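Predicted DNA-binding transcriptional regulator (Aliivibrio fischeri ES114, PDB 7DWN) probably binds regulatory DNA as a tetramer and controls transcription, in the manner of LysR-family activators and repressors. Local coordinates at residues E25-T30 / S35-L40; E9-L14 / E48-K53; S106-M111 / L124-I129. All blocks are in the same frame, centred on the assembly; numbering follows the deposited sequence.

Contact 1. Residues E25-T30 / S35-L40; sequences ELRNVT and SRRIRL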
loop_
_atom_site.group_PDB
_atom_site.type_symbol
_atom_site.label_atom_id
_atom_site.label_comp_id
_atom_site.label_asym_id
_atom_site.label_seq_id
_atom_site.Cartn_x
_atom_site.Cartn_y
_atom_site.Cartn_z
ATOM N N GLU A 25 -6.106 9.040 -37.064
ATOM C CA GLU A 25 -5.011 8.370 -37.757
ATOM C C GLU A 25 -4.211 7.496 -36.800
ATOM O O GLU A 25 -3.802 6.384 -37.158
ATOM C CB GLU A 25 -4.103 9.393 -38.438
ATOM C CG GLU A 25 -3.037 8.764 -39.323
ATOM C CD GLU A 25 -3.630 7.976 -40.477
ATOM O OE1 GLU A 25 -4.683 8.392 -41.004
ATOM O OE2 GLU A 25 -3.047 6.937 -40.854
ATOM N N LEU A 26 -3.985 7.974 -35.573
ATOM C CA LEU A 26 -3.277 7.158 -34.592
ATOM C C LEU A 26 -4.075 5.920 -34.209
ATOM O O LEU A 26 -3.491 4.894 -33.846
ATOM C CB LEU A 26 -2.951 7.981 -33.344
ATOM C CG LEU A 26 -1.582 8.666 -33.284
ATOM C CD1 LEU A 26 -1.429 9.711 -34.381
ATOM C CD2 LEU A 26 -1.361 9.287 -31.913
ATOM N N ARG A 27 -5.402 5.990 -34.293
ATOM C CA ARG A 27 -6.274 4.899 -33.881
ATOM C C ARG A 27 -6.677 3.986 -35.032
ATOM O O ARG A 27 -7.529 3.113 -34.840
ATOM C CB ARG A 27 -7.525 5.458 -33.198
ATOM C CG ARG A 27 -7.256 6.082 -31.838
ATOM C CD ARG A 27 -6.783 5.030 -30.851
ATOM N NE ARG A 27 -7.834 4.065 -30.546
ATOM C CZ ARG A 27 -7.617 2.871 -30.006
ATOM N NH1 ARG A 27 -6.381 2.488 -29.717
ATOM N NH2 ARG A 27 -8.636 2.058 -29.761
ATOM N N ASN A 28 -6.084 4.167 -36.215
ATOM C CA ASN A 28 -6.384 3.341 -37.387
ATOM C C ASN A 28 -7.882 3.326 -37.683
ATOM O O ASN A 28 -8.465 2.288 -38.003
ATOM C CB ASN A 28 -5.851 1.919 -37.206
ATOM C CG ASN A 28 -4.351 1.879 -36.996
ATOM O OD1 ASN A 28 -3.603 2.607 -37.649
ATOM N ND2 ASN A 28 -3.903 1.030 -36.079
ATOM N N VAL A 29 -8.512 4.494 -37.574
ATOM C CA VAL A 29 -9.952 4.625 -37.742
ATOM C C VAL A 29 -10.234 5.856 -38.594
ATOM O O VAL A 29 -9.447 6.807 -38.629
ATOM C CB VAL A 29 -10.676 4.709 -36.377
ATOM C CG1 VAL A 29 -10.339 6.012 -35.670
ATOM C CG2 VAL A 29 -12.183 4.540 -36.539
ATOM N N THR A 30 -11.362 5.821 -39.300
ATOM C CA THR A 30 -11.777 6.946 -40.125
ATOM C C THR A 30 -12.072 8.165 -39.256
ATOM O O THR A 30 -12.387 8.051 -38.068
ATOM C CB THR A 30 -13.011 6.565 -40.946
ATOM O OG1 THR A 30 -12.899 5.200 -41.370
ATOM C CG2 THR A 30 -13.130 7.446 -42.173
ATOM N N SER A 35 -14.878 10.602 -34.706
ATOM C CA SER A 35 -15.759 11.595 -34.102
ATOM C C SER A 35 -17.010 10.934 -33.532
ATOM O O SER A 35 -17.456 11.274 -32.429
ATOM C CB SER A 35 -16.126 12.669 -35.126
ATOM O OG SER A 35 -16.901 13.696 -34.532
ATOM N N ARG A 36 -17.567 9.958 -34.257
ATOM C CA ARG A 36 -18.757 9.261 -33.781
ATOM C C ARG A 36 -18.455 8.424 -32.542
ATOM O O ARG A 36 -19.289 8.332 -31.634
ATOM C CB ARG A 36 -19.333 8.388 -34.896
ATOM C CG ARG A 36 -20.626 7.682 -34.526
ATOM C CD ARG A 36 -21.722 8.677 -34.176
ATOM N NE ARG A 36 -22.975 8.009 -33.837
ATOM C CZ ARG A 36 -24.070 8.638 -33.426
ATOM N NH1 ARG A 36 -24.070 9.957 -33.300
ATOM N NH2 ARG A 36 -25.166 7.947 -33.140
ATOM N N ARG A 37 -17.272 7.809 -32.480
ATOM C CA ARG A 37 -16.905 7.042 -31.291
ATOM C C ARG A 37 -16.790 7.945 -30.069
ATOM O O ARG A 37 -17.283 7.605 -28.984
ATOM C CB ARG A 37 -15.596 6.285 -31.531
ATOM C CG ARG A 37 -15.750 5.008 -32.353
ATOM C CD ARG A 37 -14.500 4.723 -33.176
ATOM N NE ARG A 37 -13.338 4.389 -32.356
ATOM C CZ ARG A 37 -12.714 3.214 -32.385
ATOM N NH1 ARG A 37 -13.133 2.255 -33.199
ATOM N NH2 ARG A 37 -11.662 3.001 -31.607
ATOM N N ILE A 38 -16.149 9.106 -30.228
ATOM C CA ILE A 38 -16.049 10.050 -29.114
ATOM C C ILE A 38 -17.434 10.537 -28.703
ATOM O O ILE A 38 -17.731 10.689 -27.510
ATOM C CB ILE A 38 -15.119 11.221 -29.480
ATOM C CG1 ILE A 38 -13.692 10.720 -29.720
ATOM C CG2 ILE A 38 -15.125 12.271 -28.379
ATOM C CD1 ILE A 38 -13.026 10.155 -28.484
ATOM N N ARG A 39 -18.309 10.777 -29.684
ATOM C CA ARG A 39 -19.661 11.231 -29.377
ATOM C C ARG A 39 -20.443 10.165 -28.618
ATOM O O ARG A 39 -21.206 10.480 -27.697
ATOM C CB ARG A 39 -20.385 11.611 -30.668
ATOM C CG ARG A 39 -21.752 12.243 -30.468
ATOM C CD ARG A 39 -21.646 13.557 -29.714
ATOM N NE ARG A 39 -22.947 14.204 -29.570
ATOM C CZ ARG A 39 -23.371 15.208 -30.329
ATOM N NH1 ARG A 39 -22.595 15.691 -31.289
ATOM N NH2 ARG A 39 -24.571 15.734 -30.127
ATOM N N LEU A 40 -20.269 8.896 -28.994
ATOM C CA LEU A 40 -20.929 7.811 -28.277
ATOM C C LEU A 40 -20.408 7.700 -26.850
ATOM O O LEU A 40 -21.181 7.461 -25.915
ATOM C CB LEU A 40 -20.732 6.491 -29.024
ATOM C CG LEU A 40 -21.474 6.325 -30.352
ATOM C CD1 LEU A 40 -21.078 5.023 -31.029
ATOM C CD2 LEU A 40 -22.975 6.378 -30.130
#
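Two arginines and a valine carry this contact: R27 reaches R37 with NH2 to NH2 at 3.7 Å, and V29 lies beside the chain of R37. The guanidinium of R27 comes to the edge of the R37 guanidinium, in its plane, yet the two flat groups are turned 55° against each other, so they do not stack. Their side chains cross at about a right angle. V29 adds the apolar part, its CG2 lying 4.1 Å from R37 CD and also standing over one face of the R37 guanidinium. That methyl is set by the first torsion of V29, which puts CG2 anti to the backbone N. R37 turns at CG–CD (chi3 67°), bringing its guanidinium round toward the other segment.

The two like charges meet because a carboxylate gathers them. D10 forms salt bridges with both, its OD1 with R27 NE and its OD2 with R37 NE. The backbone, in turn, places V29: a Schellman motif with N28 at positive phi ends helix 20-26, V29 N bonding to A24 O.

The motif is the helix-turn-helix of the LysR family, with residues 27-30 as the turn. V29 and R27 also touch F34 of helix 31-45, which in relatives is the recognition helix, while helix 5-17 supplies D10 and also touches R27 through E9.

Contact 2. Residues E9-L14 / E48-K53; sequences EDFLVL and ELVDRK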
loop_
_atom_site.group_PDB
_atom_site.type_symbol
_atom_site.label_atom_id
_atom_site.label_comp_id
_atom_site.label_asym_id
_atom_site.label_seq_id
_atom_site.Cartn_x
_atom_site.Cartn_y
_atom_site.Cartn_z
ATOM N N GLU A 9 -9.518 4.421 -25.032
ATOM C CA GLU A 9 -8.251 4.683 -25.713
ATOM C C GLU A 9 -8.387 5.806 -26.741
ATOM O O GLU A 9 -7.479 6.641 -26.881
ATOM C CB GLU A 9 -7.722 3.406 -26.365
ATOM C CG GLU A 9 -6.844 2.571 -25.436
ATOM C CD GLU A 9 -5.591 3.309 -24.984
ATOM O OE1 GLU A 9 -5.132 4.218 -25.710
ATOM O OE2 GLU A 9 -5.063 2.982 -23.900
ATOM N N ASP A 10 -9.508 5.837 -27.472
ATOM C CA ASP A 10 -9.797 6.951 -28.371
ATOM C C ASP A 10 -9.659 8.283 -27.645
ATOM O O ASP A 10 -8.977 9.201 -28.119
ATOM C CB ASP A 10 -11.213 6.819 -28.945
ATOM C CG ASP A 10 -11.387 5.590 -29.817
ATOM O OD1 ASP A 10 -10.388 5.118 -30.397
ATOM O OD2 ASP A 10 -12.528 5.092 -29.920
ATOM N N PHE A 11 -10.304 8.395 -26.482
ATOM C CA PHE A 11 -10.314 9.654 -25.750
ATOM C C PHE A 11 -8.933 10.002 -25.208
ATOM O O PHE A 11 -8.549 11.175 -25.202
ATOM C CB PHE A 11 -11.332 9.594 -24.614
ATOM C CG PHE A 11 -11.429 10.864 -23.832
ATOM C CD1 PHE A 11 -12.051 11.977 -24.373
ATOM C CD2 PHE A 11 -10.893 10.952 -22.560
ATOM C CE1 PHE A 11 -12.140 13.154 -23.657
ATOM C CE2 PHE A 11 -10.978 12.125 -21.836
ATOM C CZ PHE A 11 -11.604 13.229 -22.385
ATOM N N LEU A 12 -8.169 9.005 -24.753
ATOM C CA LEU A 12 -6.818 9.292 -24.271
ATOM C C LEU A 12 -5.938 9.842 -25.393
ATOM O O LEU A 12 -5.223 10.842 -25.213
ATOM C CB LEU A 12 -6.195 8.035 -23.658
ATOM C CG LEU A 12 -6.814 7.534 -22.350
ATOM C CD1 LEU A 12 -6.251 6.172 -21.965
ATOM C CD2 LEU A 12 -6.593 8.538 -21.228
ATOM N N VAL A 13 -5.987 9.209 -26.568
ATOM C CA VAL A 13 -5.193 9.693 -27.697
ATOM C C VAL A 13 -5.636 11.097 -28.098
ATOM O O VAL A 13 -4.802 11.981 -28.349
ATOM C CB VAL A 13 -5.280 8.708 -28.877
ATOM C CG1 VAL A 13 -4.634 9.306 -30.113
ATOM C CG2 VAL A 13 -4.615 7.389 -28.511
ATOM N N LEU A 14 -6.953 11.325 -28.157
ATOM C CA LEU A 14 -7.460 12.653 -28.487
ATOM C C LEU A 14 -6.992 13.691 -27.476
ATOM O O LEU A 14 -6.684 14.830 -27.843
ATOM C CB LEU A 14 -8.986 12.628 -28.561
ATOM C CG LEU A 14 -9.675 13.962 -28.856
ATOM C CD1 LEU A 14 -9.345 14.433 -30.264
ATOM C CD2 LEU A 14 -11.178 13.843 -28.662
ATOM N N GLU A 48 -20.481 16.314 -22.334
ATOM C CA GLU A 48 -19.535 16.697 -23.372
ATOM C C GLU A 48 -18.131 16.683 -22.782
ATOM O O GLU A 48 -17.814 17.484 -21.896
ATOM C CB GLU A 48 -19.882 18.079 -23.922
ATOM C CG GLU A 48 -21.344 18.254 -24.291
ATOM C CD GLU A 48 -21.664 19.668 -24.736
ATOM O OE1 GLU A 48 -21.325 20.026 -25.884
ATOM O OE2 GLU A 48 -22.247 20.424 -23.929
ATOM N N LEU A 49 -17.293 15.768 -23.259
ATOM C CA LEU A 49 -15.930 15.645 -22.763
ATOM C C LEU A 49 -14.948 16.544 -23.498
ATOM O O LEU A 49 -13.810 16.695 -23.042
ATOM C CB LEU A 49 -15.459 14.190 -22.870
ATOM C CG LEU A 49 -16.322 13.141 -22.167
ATOM C CD1 LEU A 49 -15.793 11.740 -22.434
ATOM C CD2 LEU A 49 -16.389 13.416 -20.672
ATOM N N VAL A 50 -15.364 17.154 -24.604
ATOM C CA VAL A 50 -14.447 17.838 -25.510
ATOM C C VAL A 50 -15.184 18.991 -26.174
ATOM O O VAL A 50 -16.345 18.857 -26.569
ATOM C CB VAL A 50 -13.879 16.849 -26.555
ATOM C CG1 VAL A 50 -13.626 17.538 -27.884
ATOM C CG2 VAL A 50 -12.606 16.196 -26.039
ATOM N N ASP A 51 -14.505 20.133 -26.287
ATOM C CA ASP A 51 -15.007 21.264 -27.061
ATOM C C ASP A 51 -14.511 21.111 -28.495
ATOM O O ASP A 51 -13.311 21.237 -28.762
ATOM C CB ASP A 51 -14.550 22.588 -26.454
ATOM C CG ASP A 51 -15.191 23.793 -27.124
ATOM O OD1 ASP A 51 -16.042 23.604 -28.020
ATOM O OD2 ASP A 51 -14.844 24.935 -26.755
ATOM N N ARG A 52 -15.435 20.838 -29.416
ATOM C CA ARG A 52 -15.098 20.578 -30.809
ATOM C C ARG A 52 -14.993 21.838 -31.655
ATOM O O ARG A 52 -14.503 21.763 -32.787
ATOM C CB ARG A 52 -16.140 19.648 -31.438
ATOM C CG ARG A 52 -16.199 18.263 -30.829
ATOM C CD ARG A 52 -17.389 17.493 -31.375
ATOM N NE ARG A 52 -17.403 16.108 -30.919
ATOM C CZ ARG A 52 -17.844 15.720 -29.728
ATOM N NH1 ARG A 52 -18.305 16.615 -28.864
ATOM N NH2 ARG A 52 -17.820 14.436 -29.397
ATOM N N LYS A 53 -15.434 22.985 -31.146
ATOM C CA LYS A 53 -15.505 24.212 -31.928
ATOM C C LYS A 53 -14.230 25.043 -31.866
ATOM O O LYS A 53 -14.211 26.161 -32.389
ATOM C CB LYS A 53 -16.689 25.061 -31.458
ATOM C CG LYS A 53 -18.040 24.384 -31.606
ATOM C CD LYS A 53 -19.150 25.223 -30.994
ATOM C CE LYS A 53 -19.442 24.807 -29.559
ATOM N NZ LYS A 53 -18.276 24.967 -28.647
#
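F11, on helix 5-17, and L49, in the turn that leads into the short strand 50-51, have the nearest alpha carbons of the two segments, 8.7 Å apart from CA to CA, a spacing bridged by side chains. The ring of F11 does most of the bridging. Its first torsion sets CG anti to the backbone N (chi1 -179°) and sends the ring out toward the second segment, where CE1 meets L49 CB at 3.6 Å. L49 meets the ring in two further ways: CD1 stands over one face, 4.1 Å above the plane and displaced toward the rim, and the carbonyl O lies at the edge, in the ring plane. V50 approaches the same ring obliquely, with CG2 3.9 Å from F11 CE1. The same methyl also touches L14, one helical turn further on, CG2 lying 3.8 Å from L14 CD2, so V50 fits against two neighbours on one helix face.

Beyond the core the strand segment ties itself up locally. D51 OD1 receives K53 NZ at 2.7 Å in a salt bridge, and the backbone N of K53 from the opposite face of the carboxylate plane, which makes an Asx turn. E42 accepts from L49 N through OE2, and D51 pairs with E58 in the two-stranded wing of the winged helix-turn-helix. F66, of the long helix 61-83, covers both F11 and L49, and I84 of the second subunit also packs on L49.

Between the two segments the side-chain contacts are apolar and depend on fit, while the backbone bonds to E42 and E58 probably help to fix the path of the chain that presents L49 and V50 to the helix.

Contact 3. Residues S106-M111 / L124-I129; sequences SLIPKM and LSVEAI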
loop_
_atom_site.group_PDB
_atom_site.type_symbol
_atom_site.label_atom_id
_atom_site.label_comp_id
_atom_site.label_asym_id
_atom_site.label_seq_id
_atom_site.Cartn_x
_atom_site.Cartn_y
_atom_site.Cartn_z
ATOM N N SER A 106 12.374 -32.371 -7.338
ATOM C CA SER A 106 12.309 -33.754 -6.883
ATOM C C SER A 106 10.929 -34.363 -7.101
ATOM O O SER A 106 10.819 -35.524 -7.515
ATOM C CB SER A 106 12.698 -33.843 -5.406
ATOM O OG SER A 106 12.592 -35.173 -4.925
ATOM N N LEU A 107 9.870 -33.600 -6.833
ATOM C CA LEU A 107 8.503 -34.111 -6.795
ATOM C C LEU A 107 7.748 -33.947 -8.108
ATOM O O LEU A 107 6.991 -34.845 -8.486
ATOM C CB LEU A 107 7.716 -33.416 -5.677
ATOM C CG LEU A 107 8.266 -33.519 -4.251
ATOM C CD1 LEU A 107 7.289 -32.918 -3.248
ATOM C CD2 LEU A 107 8.576 -34.964 -3.901
ATOM N N ILE A 108 7.915 -32.820 -8.812
ATOM C CA ILE A 108 7.081 -32.555 -9.987
ATOM C C ILE A 108 7.274 -33.587 -11.089
ATOM O O ILE A 108 6.283 -33.962 -11.725
ATOM C CB ILE A 108 7.286 -31.111 -10.467
ATOM C CG1 ILE A 108 6.274 -30.178 -9.796
ATOM C CG2 ILE A 108 7.155 -31.013 -11.981
ATOM C CD1 ILE A 108 6.515 -29.941 -8.325
ATOM N N PRO A 109 8.487 -34.076 -11.389
ATOM C CA PRO A 109 8.590 -35.118 -12.431
ATOM C C PRO A 109 7.813 -36.391 -12.112
ATOM O O PRO A 109 7.146 -36.943 -13.002
ATOM C CB PRO A 109 10.104 -35.373 -12.528
ATOM C CG PRO A 109 10.719 -34.688 -11.331
ATOM C CD PRO A 109 9.812 -33.546 -11.027
ATOM N N LYS A 110 7.873 -36.872 -10.868
ATOM C CA LYS A 110 7.108 -38.060 -10.495
ATOM C C LYS A 110 5.603 -37.811 -10.593
ATOM O O LYS A 110 4.858 -38.659 -11.095
ATOM C CB LYS A 110 7.505 -38.503 -9.085
ATOM C CG LYS A 110 9.004 -38.756 -8.925
ATOM C CD LYS A 110 9.373 -39.102 -7.493
ATOM C CE LYS A 110 9.012 -37.971 -6.549
ATOM N NZ LYS A 110 9.814 -38.020 -5.298
ATOM N N MET A 111 5.143 -36.651 -10.118
ATOM C CA MET A 111 3.747 -36.251 -10.297
ATOM C C MET A 111 3.360 -36.225 -11.772
ATOM O O MET A 111 2.270 -36.672 -12.155
ATOM C CB MET A 111 3.542 -34.867 -9.686
ATOM C CG MET A 111 2.371 -34.714 -8.748
ATOM S SD MET A 111 2.287 -33.001 -8.196
ATOM C CE MET A 111 4.006 -32.703 -7.784
ATOM N N LEU A 124 0.456 -28.053 -15.035
ATOM C CA LEU A 124 1.087 -27.421 -13.885
ATOM C C LEU A 124 1.740 -26.107 -14.290
ATOM O O LEU A 124 2.350 -26.007 -15.359
ATOM C CB LEU A 124 2.143 -28.341 -13.267
ATOM C CG LEU A 124 1.729 -29.739 -12.806
ATOM C CD1 LEU A 124 2.953 -30.528 -12.369
ATOM C CD2 LEU A 124 0.714 -29.653 -11.679
ATOM N N SER A 125 1.611 -25.102 -13.427
ATOM C CA SER A 125 2.393 -23.871 -13.513
ATOM C C SER A 125 3.158 -23.762 -12.200
ATOM O O SER A 125 2.590 -23.366 -11.178
ATOM C CB SER A 125 1.506 -22.653 -13.750
ATOM O OG SER A 125 2.215 -21.457 -13.481
ATOM N N VAL A 126 4.437 -24.126 -12.224
ATOM C CA VAL A 126 5.247 -24.249 -11.016
ATOM C C VAL A 126 6.172 -23.045 -10.920
ATOM O O VAL A 126 7.029 -22.837 -11.787
ATOM C CB VAL A 126 6.046 -25.561 -11.009
ATOM C CG1 VAL A 126 6.741 -25.742 -9.670
ATOM C CG2 VAL A 126 5.128 -26.737 -11.306
ATOM N N GLU A 127 6.007 -22.259 -9.863
ATOM C CA GLU A 127 6.845 -21.099 -9.603
ATOM C C GLU A 127 7.580 -21.285 -8.284
ATOM O O GLU A 127 7.033 -21.855 -7.334
ATOM C CB GLU A 127 6.014 -19.813 -9.569
ATOM C CG GLU A 127 5.439 -19.419 -10.922
ATOM C CD GLU A 127 6.499 -18.907 -11.880
ATOM O OE1 GLU A 127 7.246 -17.980 -11.498
ATOM O OE2 GLU A 127 6.589 -19.435 -13.009
ATOM N N ALA A 128 8.824 -20.807 -8.236
ATOM C CA ALA A 128 9.625 -20.929 -7.026
ATOM C C ALA A 128 8.986 -20.151 -5.881
ATOM O O ALA A 128 8.341 -19.117 -6.081
ATOM C CB ALA A 128 11.050 -20.434 -7.273
ATOM N N ILE A 129 9.173 -20.660 -4.670
ATOM C CA ILE A 129 8.510 -20.118 -3.491
ATOM C C ILE A 129 9.232 -18.863 -3.017
ATOM O O ILE A 129 10.437 -18.688 -3.231
ATOM C CB ILE A 129 8.448 -21.187 -2.379
ATOM C CG1 ILE A 129 7.568 -20.722 -1.217
ATOM C CG2 ILE A 129 9.844 -21.522 -1.880
ATOM C CD1 ILE A 129 7.660 -21.601 0.009
#
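The carbonyl O of V126 accepts a hydrogen bond from S221 OG of the third subunit, while the side chain of the same residue meets I108 of its own chain. CG1 of I108 lies 3.9 Å from V126 CG2, and the two side chains run alongside one another, pointing contrary ways. The branch that touches is placed by the torsion of V126: CG2 is anti to the carbonyl carbon and beside the backbone N. I108 uses the same CG1 against L124, whose CD1 is 4.2 Å away, so a single methylene is met by two strand residues that stand two positions apart and share one face of the strand.

The two segments belong to a beta-alpha-beta crossover in the LysR substrate-binding domain, whose fold is related to that of periplasmic binding proteins. Strand 94-99 leads into helix 101-114, and the chain returns along strand 123-128, parallel to the first; S125 and E127 bond to it through V95, V97 and A99. The helix kinks within 106-111, since P109 has no N-H to give to the turn before and K110 N makes no such bond either. Regular bonding resumes with M111 N to L107 O at 3.1 Å.

M111 sits beside the contact and packs on V284, I287 and L288 of helix 279-290, which also reaches L124. F219 of the third subunit packs against L124 and V126, and residues 124-126 pair in parallel with a strand of that subunit, carrying the sheet across the interface.

How the contacts relate
Contacts 1 and 2 belong to one small DNA-binding domain, their centres about 10 Å apart, and contact 1 is nested inside the loop that contact 2 closes. D10, in the first segment of contact 2, joins them as the shared partner of both arginines of contact 1, with OD2 2.7 Å from R37 NE and OD1 2.8 Å from R27 NE. I38 and R52 add packing between the second segments. Contact 3 stands apart in the substrate-binding domain, its centre about 48 Å from that of contact 1 and about 50 Å from that of contact 2, with nearest atoms about 30 and 27 Å away. Helix 61-83 lies between the two regions along the chain.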